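Local atomic coordinates of Beta/alpha-amylase (Paenibacillus polymyxa, PDB entry 3VOC), a protein that hydrolyses starch, its N-terminal family 14 beta-amylase domain, described here, removing maltose units from the non-reducing ends of alpha-1,4-glucan chains. Residues K255-I260 and A315-T320; S251-H256 and G300-Y305. All blocks are in the same frame, centred on the assembly; numbering follows the deposited sequence.

Contact 1: residues K255-I260 and A315-T320; sequences KHLGVI and ADLDLT
Leu257 and Leu317 meet tip to tip between a long outer helix and the turn that leads into a barrel strand. The closest approach is methyl to methyl, Leu257 CD1 to Leu317 CD1 at 3.6 Å; the branch carbon Leu257 CG is next, 3.8 Å from Leu317 CD1. Leu257 leaves helix 240-268 obliquely, but with CG anti to the backbone N (chi1 -172°) its branched end swings over to the turn. Leu317 sets out toward the helix from the start. The second methyls stand aside, Leu257 CD2 being 4.5 Å from Leu317 CD1. Phe312 of helix 305-315 touches both leucines, and Leu164 and the Lys311 side chain also lie against Leu257, so this is the buried, mainly apolar part of the contact.

In a (beta/alpha)8 barrel such as this one, a surrounding helix must end, turn and deliver the chain to the next strand; here helix 305-315 does so through a Schellman motif, in which Asp316 takes up positive phi (55°) before strand 318-321 begins.

Toward the turn itself the fit is looser. Ala315 CB is directed at the helix, yet it comes no nearer than 4.5 Å to Leu257 O, and it faces the bare backbone of Gly258, whose CA is 4.7 Å from Ala315 CB. Both Ala315 and Gly258 are partly exposed, whereas both leucines are buried, and no hydrogen bond joins the two segments. Polar anchoring of the strand entry comes from elsewhere in the barrel: Asp318 forms salt bridges with Lys153, Arg275 and Arg355, and Asp316 pairs with Arg275 too. Helix 240-268 contributes one polar link of its own, as His265 NE2, two turns beyond Leu257, hydrogen-bonds the carbonyl O of Asp316.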
ATOM      1  N   LYS A 255      -9.733   6.448  -8.065  1.00 14.57           N
ATOM      2  CA  LYS A 255      -9.527   7.847  -8.429  1.00 15.40           C
ATOM      3  C   LYS A 255      -8.282   8.410  -7.737  1.00 15.19           C
ATOM      4  O   LYS A 255      -7.502   9.157  -8.341  1.00 14.56           O
ATOM      5  CB  LYS A 255     -10.749   8.703  -8.096  1.00 16.33           C
ATOM      6  CG  LYS A 255     -10.554  10.172  -8.497  1.00 19.43           C
ATOM      7  CD  LYS A 255     -11.853  10.965  -8.421  1.00 26.34           C
ATOM      8  CE  LYS A 255     -11.625  12.427  -8.812  1.00 28.97           C
ATOM      9  NZ  LYS A 255     -12.798  13.289  -8.460  1.00 31.37           N
ATOM     10  N   HIS A 256      -8.080   8.006  -6.485  1.00 14.54           N
ATOM     11  CA  HIS A 256      -6.911   8.423  -5.738  1.00 14.69           C
ATOM     12  C   HIS A 256      -5.631   7.946  -6.442  1.00 14.53           C
ATOM     13  O   HIS A 256      -4.679   8.710  -6.586  1.00 14.59           O
ATOM     14  CB  HIS A 256      -6.994   7.871  -4.310  1.00 14.70           C
ATOM     15  CG  HIS A 256      -5.861   8.295  -3.425  1.00 15.13           C
ATOM     16  ND1 HIS A 256      -5.572   9.618  -3.168  1.00 13.26           N
ATOM     17  CD2 HIS A 256      -4.969   7.568  -2.714  1.00 13.98           C
ATOM     18  CE1 HIS A 256      -4.532   9.686  -2.355  1.00 16.55           C
ATOM     19  NE2 HIS A 256      -4.145   8.456  -2.067  1.00 14.56           N
ATOM     20  N   LEU A 257      -5.625   6.682  -6.878  1.00 14.13           N
ATOM     21  CA  LEU A 257      -4.472   6.133  -7.598  1.00 14.25           C
ATOM     22  C   LEU A 257      -4.185   6.967  -8.845  1.00 13.87           C
ATOM     23  O   LEU A 257      -3.026   7.279  -9.139  1.00 14.33           O
ATOM     24  CB  LEU A 257      -4.714   4.677  -7.991  1.00 14.08           C
ATOM     25  CG  LEU A 257      -3.525   3.907  -8.576  1.00 14.82           C
ATOM     26  CD1 LEU A 257      -2.450   3.682  -7.503  1.00 16.11           C
ATOM     27  CD2 LEU A 257      -4.018   2.559  -9.154  1.00 15.75           C
ATOM     28  N   GLY A 258      -5.249   7.314  -9.568  1.00 13.83           N
ATOM     29  CA  GLY A 258      -5.152   8.176 -10.757  1.00 14.47           C
ATOM     30  C   GLY A 258      -4.526   9.530 -10.442  1.00 15.20           C
ATOM     31  O   GLY A 258      -3.650  10.024 -11.171  1.00 15.04           O
ATOM     32  N   VAL A 259      -4.990  10.140  -9.358  1.00 14.89           N
ATOM     33  CA  VAL A 259      -4.515  11.455  -8.956  1.00 15.95           C
ATOM     34  C   VAL A 259      -3.024  11.414  -8.569  1.00 15.59           C
ATOM     35  O   VAL A 259      -2.238  12.217  -9.056  1.00 14.53           O
ATOM     36  CB  VAL A 259      -5.374  12.017  -7.797  1.00 15.91           C
ATOM     37  CG1 VAL A 259      -4.700  13.232  -7.155  1.00 16.69           C
ATOM     38  CG2 VAL A 259      -6.772  12.368  -8.309  1.00 18.28           C
ATOM     39  N   ILE A 260      -2.642  10.466  -7.713  1.00 15.59           N
ATOM     40  CA  ILE A 260      -1.257  10.406  -7.225  1.00 15.25           C
ATOM     41  C   ILE A 260      -0.314   9.912  -8.312  1.00 15.15           C
ATOM     42  O   ILE A 260       0.825  10.355  -8.397  1.00 15.46           O
ATOM     43  CB  ILE A 260      -1.116   9.620  -5.888  1.00 15.51           C
ATOM     44  CG1 ILE A 260      -1.372   8.121  -6.084  1.00 16.24           C
ATOM     45  CG2 ILE A 260      -2.075  10.231  -4.853  1.00 15.80           C
ATOM     46  CD1 ILE A 260      -1.218   7.266  -4.804  1.00 17.59           C
ATOM     47  N   ALA A 315      -3.050   4.109 -15.186  1.00 16.21           N
ATOM     48  CA  ALA A 315      -2.206   5.137 -14.562  1.00 17.06           C
ATOM     49  C   ALA A 315      -0.720   4.961 -14.891  1.00 17.20           C
ATOM     50  O   ALA A 315       0.126   5.793 -14.506  1.00 17.36           O
ATOM     51  CB  ALA A 315      -2.416   5.163 -13.053  1.00 16.80           C
ATOM     52  N   ASP A 316      -0.403   3.886 -15.607  1.00 17.16           N
ATOM     53  CA  ASP A 316       0.978   3.552 -15.950  1.00 17.49           C
ATOM     54  C   ASP A 316       1.825   3.482 -14.679  1.00 16.49           C
ATOM     55  O   ASP A 316       2.831   4.184 -14.540  1.00 16.45           O
ATOM     56  CB  ASP A 316       1.564   4.545 -16.969  1.00 18.56           C
ATOM     57  CG  ASP A 316       2.914   4.101 -17.497  1.00 20.84           C
ATOM     58  OD1 ASP A 316       3.097   2.889 -17.672  1.00 24.19           O
ATOM     59  OD2 ASP A 316       3.791   4.963 -17.725  1.00 24.47           O
ATOM     60  N   LEU A 317       1.359   2.639 -13.759  1.00 15.82           N
ATOM     61  CA  LEU A 317       2.043   2.294 -12.511  1.00 15.75           C
ATOM     62  C   LEU A 317       2.279   0.796 -12.437  1.00 15.56           C
ATOM     63  O   LEU A 317       1.415  -0.007 -12.844  1.00 15.68           O
ATOM     64  CB  LEU A 317       1.203   2.714 -11.301  1.00 15.22           C
ATOM     65  CG  LEU A 317       0.891   4.221 -11.185  1.00 16.00           C
ATOM     66  CD1 LEU A 317      -0.093   4.502 -10.074  1.00 14.66           C
ATOM     67  CD2 LEU A 317       2.161   5.045 -10.974  1.00 15.93           C
ATOM     68  N   ASP A 318       3.442   0.415 -11.917  1.00 15.22           N
ATOM     69  CA  ASP A 318       3.737  -0.991 -11.686  1.00 15.26           C
ATOM     70  C   ASP A 318       3.065  -1.425 -10.400  1.00 15.02           C
ATOM     71  O   ASP A 318       2.781  -0.596  -9.539  1.00 14.85           O
ATOM     72  CB  ASP A 318       5.248  -1.217 -11.601  1.00 15.50           C
ATOM     73  CG  ASP A 318       5.950  -1.044 -12.947  1.00 15.78           C
ATOM     74  OD1 ASP A 318       5.288  -0.778 -13.962  1.00 16.45           O
ATOM     75  OD2 ASP A 318       7.177  -1.203 -12.989  1.00 18.37           O
ATOM     76  N   LEU A 319       2.811  -2.721 -10.274  1.00 14.80           N
ATOM     77  CA  LEU A 319       2.070  -3.235  -9.118  1.00 15.48           C
ATOM     78  C   LEU A 319       2.989  -4.036  -8.215  1.00 15.76           C
ATOM     79  O   LEU A 319       3.659  -4.969  -8.671  1.00 15.96           O
ATOM     80  CB  LEU A 319       0.890  -4.110  -9.584  1.00 14.64           C
ATOM     81  CG  LEU A 319       0.141  -4.915  -8.511  1.00 15.54           C
ATOM     82  CD1 LEU A 319      -0.499  -3.940  -7.573  1.00 14.98           C
ATOM     83  CD2 LEU A 319      -0.931  -5.814  -9.148  1.00 16.59           C
ATOM     84  N   THR A 320       3.019  -3.670  -6.935  1.00 16.27           N
ATOM     85  CA  THR A 320       3.704  -4.460  -5.929  1.00 16.22           C
ATOM     86  C   THR A 320       2.633  -5.233  -5.163  1.00 16.28           C
ATOM     87  O   THR A 320       1.628  -4.660  -4.697  1.00 16.11           O
ATOM     88  CB  THR A 320       4.532  -3.574  -4.974  1.00 16.91           C
ATOM     89  OG1 THR A 320       5.589  -2.946  -5.715  1.00 18.89           O
ATOM     90  CG2 THR A 320       5.118  -4.393  -3.799  1.00 17.28           C
TER

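Contact 2: residues S251-H256 and G300-Y305; sequences SVLEKH and GGYYDY. With EDO (1,2-ethanediol), chain E.
Leu253 CD1 enters the bend formed by Gly300, Gly301 and Tyr302, and this one methyl makes all the close contacts across the pair. Leu253 CD1 lies 3.7 Å from Gly300 O and 3.8 Å from Gly301 CA, while Tyr302 CE1 is 4.4 Å from Leu253 CD1, with the ring oblique to it. Gly301, with positive phi (116°), ends helix 295-300 in a Schellman motif, and its lack of a side chain lets the methyl settle directly on the backbone.

The next shell fixes the tyrosine. Its hydroxyl is hydrogen-bonded to the carbonyl O of Leu164 and to the backbone N of Ser281; these bonds fix the hydroxyl end of a side chain that comes within about 5 Å of that of Glu163, the predicted proton donor. A bound 1,2-ethanediol, probably from the crystallisation liquor, donates from O1 to Tyr302 O at 2.9 Å, while its C2 comes within 3.5 Å of Tyr305 CE2.

Asp304 N-caps helix 305-315 through OD1, and Gln250 OE1 accepts bonds from the backbone N of both Tyr303 and Asp304, tying helix 240-268, which precedes strand 275-279, to the linker between helices 295-300 and 305-315, which follows that strand.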
ATOM      1  N   SER A 251     -14.062   2.716  -6.120  1.00 13.95           N
ATOM      2  CA  SER A 251     -13.798   3.846  -7.048  1.00 14.31           C
ATOM      3  C   SER A 251     -13.044   5.031  -6.412  1.00 14.33           C
ATOM      4  O   SER A 251     -12.249   5.709  -7.090  1.00 14.45           O
ATOM      5  CB  SER A 251     -15.085   4.340  -7.743  1.00 14.83           C
ATOM      6  OG  SER A 251     -15.852   5.176  -6.876  1.00 14.82           O
ATOM      7  N   VAL A 252     -13.294   5.276  -5.123  1.00 13.76           N
ATOM      8  CA  VAL A 252     -12.565   6.289  -4.356  1.00 13.76           C
ATOM      9  C   VAL A 252     -11.047   6.012  -4.344  1.00 13.83           C
ATOM     10  O   VAL A 252     -10.240   6.919  -4.602  1.00 13.96           O
ATOM     11  CB  VAL A 252     -13.136   6.439  -2.918  1.00 13.62           C
ATOM     12  CG1 VAL A 252     -12.258   7.338  -2.047  1.00 14.41           C
ATOM     13  CG2 VAL A 252     -14.563   7.002  -2.964  1.00 13.49           C
ATOM     14  N   LEU A 253     -10.665   4.773  -4.058  1.00 13.13           N
ATOM     15  CA  LEU A 253      -9.260   4.359  -4.154  1.00 13.52           C
ATOM     16  C   LEU A 253      -8.729   4.469  -5.576  1.00 13.34           C
ATOM     17  O   LEU A 253      -7.596   4.916  -5.789  1.00 13.50           O
ATOM     18  CB  LEU A 253      -9.074   2.923  -3.646  1.00 13.02           C
ATOM     19  CG  LEU A 253      -9.461   2.666  -2.185  1.00 14.13           C
ATOM     20  CD1 LEU A 253      -9.385   1.161  -1.883  1.00 14.92           C
ATOM     21  CD2 LEU A 253      -8.549   3.461  -1.227  1.00 14.72           C
ATOM     22  N   GLU A 254      -9.544   4.063  -6.548  1.00 13.27           N
ATOM     23  CA  GLU A 254      -9.103   4.093  -7.948  1.00 13.87           C
ATOM     24  C   GLU A 254      -8.836   5.526  -8.415  1.00 13.91           C
ATOM     25  O   GLU A 254      -7.825   5.793  -9.068  1.00 13.00           O
ATOM     26  CB  GLU A 254     -10.117   3.417  -8.871  1.00 13.38           C
ATOM     27  CG  GLU A 254     -10.250   1.918  -8.630  1.00 14.13           C
ATOM     28  CD  GLU A 254     -11.478   1.327  -9.298  1.00 14.41           C
ATOM     29  OE1 GLU A 254     -12.517   2.006  -9.366  1.00 17.31           O
ATOM     30  OE2 GLU A 254     -11.416   0.174  -9.739  1.00 14.53           O
ATOM     31  N   LYS A 255      -9.733   6.448  -8.065  1.00 14.57           N
ATOM     32  CA  LYS A 255      -9.527   7.847  -8.429  1.00 15.40           C
ATOM     33  C   LYS A 255      -8.282   8.410  -7.737  1.00 15.19           C
ATOM     34  O   LYS A 255      -7.502   9.157  -8.341  1.00 14.56           O
ATOM     35  CB  LYS A 255     -10.749   8.703  -8.096  1.00 16.33           C
ATOM     36  CG  LYS A 255     -10.554  10.172  -8.497  1.00 19.43           C
ATOM     37  CD  LYS A 255     -11.853  10.965  -8.421  1.00 26.34           C
ATOM     38  CE  LYS A 255     -11.625  12.427  -8.812  1.00 28.97           C
ATOM     39  NZ  LYS A 255     -12.798  13.289  -8.460  1.00 31.37           N
ATOM     40  N   HIS A 256      -8.080   8.006  -6.485  1.00 14.54           N
ATOM     41  CA  HIS A 256      -6.911   8.423  -5.738  1.00 14.69           C
ATOM     42  C   HIS A 256      -5.631   7.946  -6.442  1.00 14.53           C
ATOM     43  O   HIS A 256      -4.679   8.710  -6.586  1.00 14.59           O
ATOM     44  CB  HIS A 256      -6.994   7.871  -4.310  1.00 14.70           C
ATOM     45  CG  HIS A 256      -5.861   8.295  -3.425  1.00 15.13           C
ATOM     46  ND1 HIS A 256      -5.572   9.618  -3.168  1.00 13.26           N
ATOM     47  CD2 HIS A 256      -4.969   7.568  -2.714  1.00 13.98           C
ATOM     48  CE1 HIS A 256      -4.532   9.686  -2.355  1.00 16.55           C
ATOM     49  NE2 HIS A 256      -4.145   8.456  -2.067  1.00 14.56           N
ATOM     50  N   GLY A 300     -11.348  -3.434   3.098  1.00 14.54           N
ATOM     51  CA  GLY A 300     -10.168  -2.703   2.666  1.00 13.92           C
ATOM     52  C   GLY A 300     -10.371  -1.917   1.379  1.00 14.72           C
ATOM     53  O   GLY A 300      -9.560  -1.059   1.042  1.00 14.00           O
ATOM     54  N   GLY A 301     -11.442  -2.232   0.652  1.00 15.12           N
ATOM     55  CA  GLY A 301     -11.800  -1.481  -0.545  1.00 15.82           C
ATOM     56  C   GLY A 301     -11.736  -2.306  -1.812  1.00 15.90           C
ATOM     57  O   GLY A 301     -11.832  -1.753  -2.899  1.00 16.28           O
ATOM     58  N   TYR A 302     -11.567  -3.625  -1.692  1.00 16.04           N
ATOM     59  CA  TYR A 302     -11.352  -4.457  -2.880  1.00 16.21           C
ATOM     60  C   TYR A 302     -12.591  -5.232  -3.253  1.00 17.16           C
ATOM     61  O   TYR A 302     -12.919  -6.259  -2.641  1.00 17.55           O
ATOM     62  CB  TYR A 302     -10.162  -5.405  -2.706  1.00 15.75           C
ATOM     63  CG  TYR A 302      -8.861  -4.709  -2.355  1.00 16.17           C
ATOM     64  CD1 TYR A 302      -8.654  -3.358  -2.661  1.00 15.31           C
ATOM     65  CD2 TYR A 302      -7.832  -5.403  -1.724  1.00 15.05           C
ATOM     66  CE1 TYR A 302      -7.453  -2.719  -2.328  1.00 15.37           C
ATOM     67  CE2 TYR A 302      -6.642  -4.777  -1.379  1.00 15.40           C
ATOM     68  CZ  TYR A 302      -6.447  -3.438  -1.700  1.00 15.53           C
ATOM     69  OH  TYR A 302      -5.242  -2.839  -1.364  1.00 16.41           O
ATOM     70  N   TYR A 303     -13.260  -4.737  -4.286  1.00 17.57           N
ATOM     71  CA  TYR A 303     -14.495  -5.318  -4.798  1.00 17.94           C
ATOM     72  C   TYR A 303     -14.237  -6.100  -6.086  1.00 17.39           C
ATOM     73  O   TYR A 303     -14.867  -7.127  -6.337  1.00 17.14           O
ATOM     74  CB  TYR A 303     -15.489  -4.166  -5.026  1.00 18.49           C
ATOM     75  CG  TYR A 303     -16.693  -4.459  -5.898  1.00 20.58           C
ATOM     76  CD1 TYR A 303     -17.677  -5.366  -5.491  1.00 22.85           C
ATOM     77  CD2 TYR A 303     -16.856  -3.801  -7.123  1.00 22.73           C
ATOM     78  CE1 TYR A 303     -18.795  -5.614  -6.284  1.00 25.37           C
ATOM     79  CE2 TYR A 303     -17.957  -4.046  -7.924  1.00 25.06           C
ATOM     80  CZ  TYR A 303     -18.921  -4.949  -7.495  1.00 25.74           C
ATOM     81  OH  TYR A 303     -20.004  -5.188  -8.296  1.00 29.46           O
ATOM     82  N   ASP A 304     -13.299  -5.620  -6.895  1.00 16.82           N
ATOM     83  CA  ASP A 304     -13.101  -6.160  -8.242  1.00 17.01           C
ATOM     84  C   ASP A 304     -11.625  -5.971  -8.595  1.00 16.67           C
ATOM     85  O   ASP A 304     -11.195  -4.869  -8.973  1.00 16.10           O
ATOM     86  CB  ASP A 304     -14.060  -5.436  -9.231  1.00 17.04           C
ATOM     87  CG  ASP A 304     -13.887  -5.864 -10.695  1.00 18.57           C
ATOM     88  OD1 ASP A 304     -12.900  -6.542 -11.047  1.00 18.04           O
ATOM     89  OD2 ASP A 304     -14.754  -5.474 -11.514  1.00 19.43           O
ATOM     90  N   TYR A 305     -10.847  -7.048  -8.473  1.00 15.88           N
ATOM     91  CA  TYR A 305      -9.415  -6.956  -8.749  1.00 16.13           C
ATOM     92  C   TYR A 305      -9.137  -6.690 -10.228  1.00 16.05           C
ATOM     93  O   TYR A 305      -8.149  -6.036 -10.562  1.00 14.92           O
ATOM     94  CB  TYR A 305      -8.690  -8.231  -8.329  1.00 16.21           C
ATOM     95  CG  TYR A 305      -8.500  -8.396  -6.846  1.00 16.27           C
ATOM     96  CD1 TYR A 305      -7.829  -7.430  -6.090  1.00 16.11           C
ATOM     97  CD2 TYR A 305      -8.958  -9.536  -6.200  1.00 18.29           C
ATOM     98  CE1 TYR A 305      -7.649  -7.589  -4.727  1.00 16.37           C
ATOM     99  CE2 TYR A 305      -8.780  -9.701  -4.838  1.00 17.41           C
ATOM    100  CZ  TYR A 305      -8.128  -8.723  -4.107  1.00 16.39           C
ATOM    101  OH  TYR A 305      -7.944  -8.895  -2.750  1.00 16.57           O
TER
HETATM  102  C1  EDO E 504     -12.769  -9.315  -3.013  1.00 38.12           C
HETATM  103  O1  EDO E 504     -14.115  -8.843  -3.112  1.00 37.06           O
HETATM  104  C2  EDO E 504     -12.255  -9.583  -4.414  1.00 38.73           C
HETATM  105  O2  EDO E 504     -12.850 -10.807  -4.866  1.00 39.61           O

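Overall arrangement
Both contacts are buried and both use helix 240-268, their segments there overlapping at Lys255 and His256; their centres are 11 Å apart. They touch the chain at the two ends of helix 305-315: contact 2 engages the loop ahead of it, contact 1 the turn after it and the approach to strand 318-321. The second segment of each contact leaves a helix through a Schellman motif, yet the chemistry differs. Contact 1 pairs two aliphatic side chains, with a charged cluster at the strand starts nearby, whereas contact 2 sets one methyl against glycine backbone and an aromatic ring. Through Tyr302, contact 2 also lies nearer the predicted proton donor Glu163.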